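Local atomic coordinates of transglutaminase-like enzymes, putative cysteine protease (Cytophaga hutchinsonii, PDB entry 3ISR), a protein that is a putative cysteine protease of the transglutaminase-like superfamily and probably acts on peptide or amide bonds through a cysteine nucleophile. Residues D151-N156 against A185-A190. Numbering follows the deposited sequence.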
loop_
_atom_site.group_PDB
_atom_site.type_symbol
_atom_site.label_atom_id
_atom_site.label_comp_id
_atom_site.label_asym_id
_atom_site.label_seq_id
_atom_site.Cartn_x
_atom_site.Cartn_y
_atom_site.Cartn_z
ATOM N N ASP B 151 15.171 -18.804 -8.807
ATOM C CA ASP B 151 14.382 -19.573 -9.761
ATOM C C ASP B 151 12.879 -19.283 -9.598
ATOM O O ASP B 151 12.158 -19.146 -10.598
ATOM C CB ASP B 151 14.685 -21.078 -9.649
ATOM C CG ASP B 151 16.096 -21.442 -10.156
ATOM O OD1 ASP B 151 16.741 -20.607 -10.854
ATOM O OD2 ASP B 151 16.561 -22.576 -9.855
ATOM N N TRP B 152 12.406 -19.173 -8.357
ATOM C CA TRP B 152 11.000 -18.820 -8.135
ATOM C C TRP B 152 10.662 -17.483 -8.827
ATOM O O TRP B 152 9.662 -17.383 -9.511
ATOM C CB TRP B 152 10.646 -18.766 -6.639
ATOM C CG TRP B 152 9.175 -18.553 -6.425
ATOM C CD1 TRP B 152 8.216 -19.512 -6.288
ATOM C CD2 TRP B 152 8.491 -17.287 -6.385
ATOM N NE1 TRP B 152 6.979 -18.924 -6.142
ATOM C CE2 TRP B 152 7.119 -17.560 -6.213
ATOM C CE3 TRP B 152 8.912 -15.952 -6.480
ATOM C CZ2 TRP B 152 6.157 -16.542 -6.113
ATOM C CZ3 TRP B 152 7.954 -14.935 -6.392
ATOM C CH2 TRP B 152 6.590 -15.241 -6.219
ATOM N N ILE B 153 11.516 -16.474 -8.665
ATOM C CA ILE B 153 11.267 -15.167 -9.274
ATOM C C ILE B 153 11.220 -15.291 -10.800
ATOM O O ILE B 153 10.322 -14.758 -11.448
ATOM C CB ILE B 153 12.322 -14.129 -8.835
ATOM C CG1 ILE B 153 12.198 -13.879 -7.326
ATOM C CG2 ILE B 153 12.160 -12.814 -9.621
ATOM C CD1 ILE B 153 13.376 -13.096 -6.711
ATOM N N TYR B 154 12.182 -16.006 -11.369
ATOM C CA TYR B 154 12.202 -16.160 -12.828
ATOM C C TYR B 154 10.902 -16.794 -13.337
ATOM O O TYR B 154 10.336 -16.371 -14.372
ATOM C CB TYR B 154 13.410 -16.989 -13.297
ATOM C CG TYR B 154 13.335 -17.215 -14.783
ATOM C CD1 TYR B 154 13.634 -16.185 -15.681
ATOM C CD2 TYR B 154 12.898 -18.429 -15.292
ATOM C CE1 TYR B 154 13.510 -16.364 -17.048
ATOM C CE2 TYR B 154 12.782 -18.626 -16.675
ATOM C CZ TYR B 154 13.092 -17.587 -17.537
ATOM O OH TYR B 154 12.984 -17.770 -18.897
ATOM N N ASN B 155 10.444 -17.807 -12.601
ATOM C CA ASN B 155 9.273 -18.579 -12.990
ATOM C C ASN B 155 7.926 -17.933 -12.660
ATOM O O ASN B 155 6.905 -18.328 -13.210
ATOM C CB ASN B 155 9.352 -19.991 -12.392
ATOM C CG ASN B 155 10.446 -20.834 -13.028
ATOM O OD1 ASN B 155 11.211 -21.500 -12.334
ATOM N ND2 ASN B 155 10.519 -20.810 -14.348
ATOM N N ASN B 156 7.913 -16.928 -11.786
ATOM C CA ASN B 156 6.645 -16.417 -11.285
ATOM C C ASN B 156 6.445 -14.916 -11.444
ATOM O O ASN B 156 5.406 -14.397 -11.054
ATOM C CB ASN B 156 6.449 -16.837 -9.828
ATOM C CG ASN B 156 6.361 -18.322 -9.679
ATOM O OD1 ASN B 156 7.345 -18.984 -9.328
ATOM N ND2 ASN B 156 5.208 -18.874 -10.002
ATOM N N ALA B 185 15.857 -7.725 -9.030
ATOM C CA ALA B 185 16.948 -7.635 -8.053
ATOM C C ALA B 185 16.392 -7.286 -6.679
ATOM O O ALA B 185 16.751 -7.907 -5.659
ATOM C CB ALA B 185 17.949 -6.573 -8.481
ATOM N N HIS B 186 15.521 -6.282 -6.623
ATOM C CA HIS B 186 14.996 -5.855 -5.317
ATOM C C HIS B 186 14.238 -6.993 -4.672
ATOM O O HIS B 186 14.308 -7.182 -3.464
ATOM C CB HIS B 186 14.031 -4.656 -5.465
ATOM C CG HIS B 186 14.704 -3.339 -5.722
ATOM N ND1 HIS B 186 15.950 -3.014 -5.230
ATOM C CD2 HIS B 186 14.266 -2.242 -6.379
ATOM C CE1 HIS B 186 16.265 -1.779 -5.596
ATOM N NE2 HIS B 186 15.256 -1.288 -6.290
ATOM N N LEU B 187 13.494 -7.760 -5.477
ATOM C CA LEU B 187 12.728 -8.856 -4.902
ATOM C C LEU B 187 13.588 -10.025 -4.379
ATOM O O LEU B 187 13.337 -10.545 -3.290
ATOM C CB LEU B 187 11.658 -9.347 -5.888
ATOM C CG LEU B 187 10.745 -10.457 -5.364
ATOM C CD1 LEU B 187 10.020 -9.968 -4.061
ATOM C CD2 LEU B 187 9.730 -10.847 -6.459
ATOM N N GLY B 188 14.629 -10.391 -5.109
ATOM C CA GLY B 188 15.588 -11.397 -4.622
ATOM C C GLY B 188 16.220 -10.944 -3.309
ATOM O O GLY B 188 16.321 -11.721 -2.362
ATOM N N ILE B 189 16.622 -9.677 -3.252
ATOM C CA ILE B 189 17.254 -9.122 -2.034
ATOM C C ILE B 189 16.280 -9.187 -0.869
ATOM O O ILE B 189 16.632 -9.662 0.218
ATOM C CB ILE B 189 17.689 -7.661 -2.244
ATOM C CG1 ILE B 189 18.860 -7.586 -3.222
ATOM C CG2 ILE B 189 18.118 -7.025 -0.910
ATOM C CD1 ILE B 189 19.010 -6.213 -3.859
ATOM N N ALA B 190 15.044 -8.745 -1.095
ATOM C CA ALA B 190 14.070 -8.731 -0.005
ATOM C C ALA B 190 13.822 -10.122 0.531
ATOM O O ALA B 190 13.756 -10.310 1.732
ATOM C CB ALA B 190 12.741 -8.092 -0.450
#
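Ile153 and Gly188 mark the nearest backbone approach of two helical segments, 151-156 and 185-190, their CA atoms 7.4 Å apart. The axes pass 10.4 Å from each other and run closer to antiparallel than parallel, at 139°. Ile153 spans this gap: CG1 lies anti to the carbonyl carbon (chi1 -65°) and chi2 is extended at 168°, which carries CD1 onto the backbone of the facing helix. There CD1 sits 3.4 Å from Gly188 N and a tight 3.5 Å from Gly188 CA, where no side chain intervenes. Both segments belong to the papain-like (clan CA) transglutaminase fold, where helix 181-194, packed here against the C-terminal end of helix 142-156, is probably the core helix with the nucleophilic cysteine at its N-terminal end. The Ile153 and Leu187 side chains lie alongside one another, pointing opposite ways, with Leu187 CG 4.0 Å from Ile153 CD1 and Leu187 CD2 beside Ile153 CG1. Leu187 CD2 also comes loosely to the edge of the Trp152 indole, near its plane, 4.5 Å from CZ3. Ile174 of helix 170-176 touches both Trp152 and Leu187, while the opposite flank of helix 181-194 packs Ala185 and Ile189 on Tyr201 of an antiparallel sheet (strand 199-206).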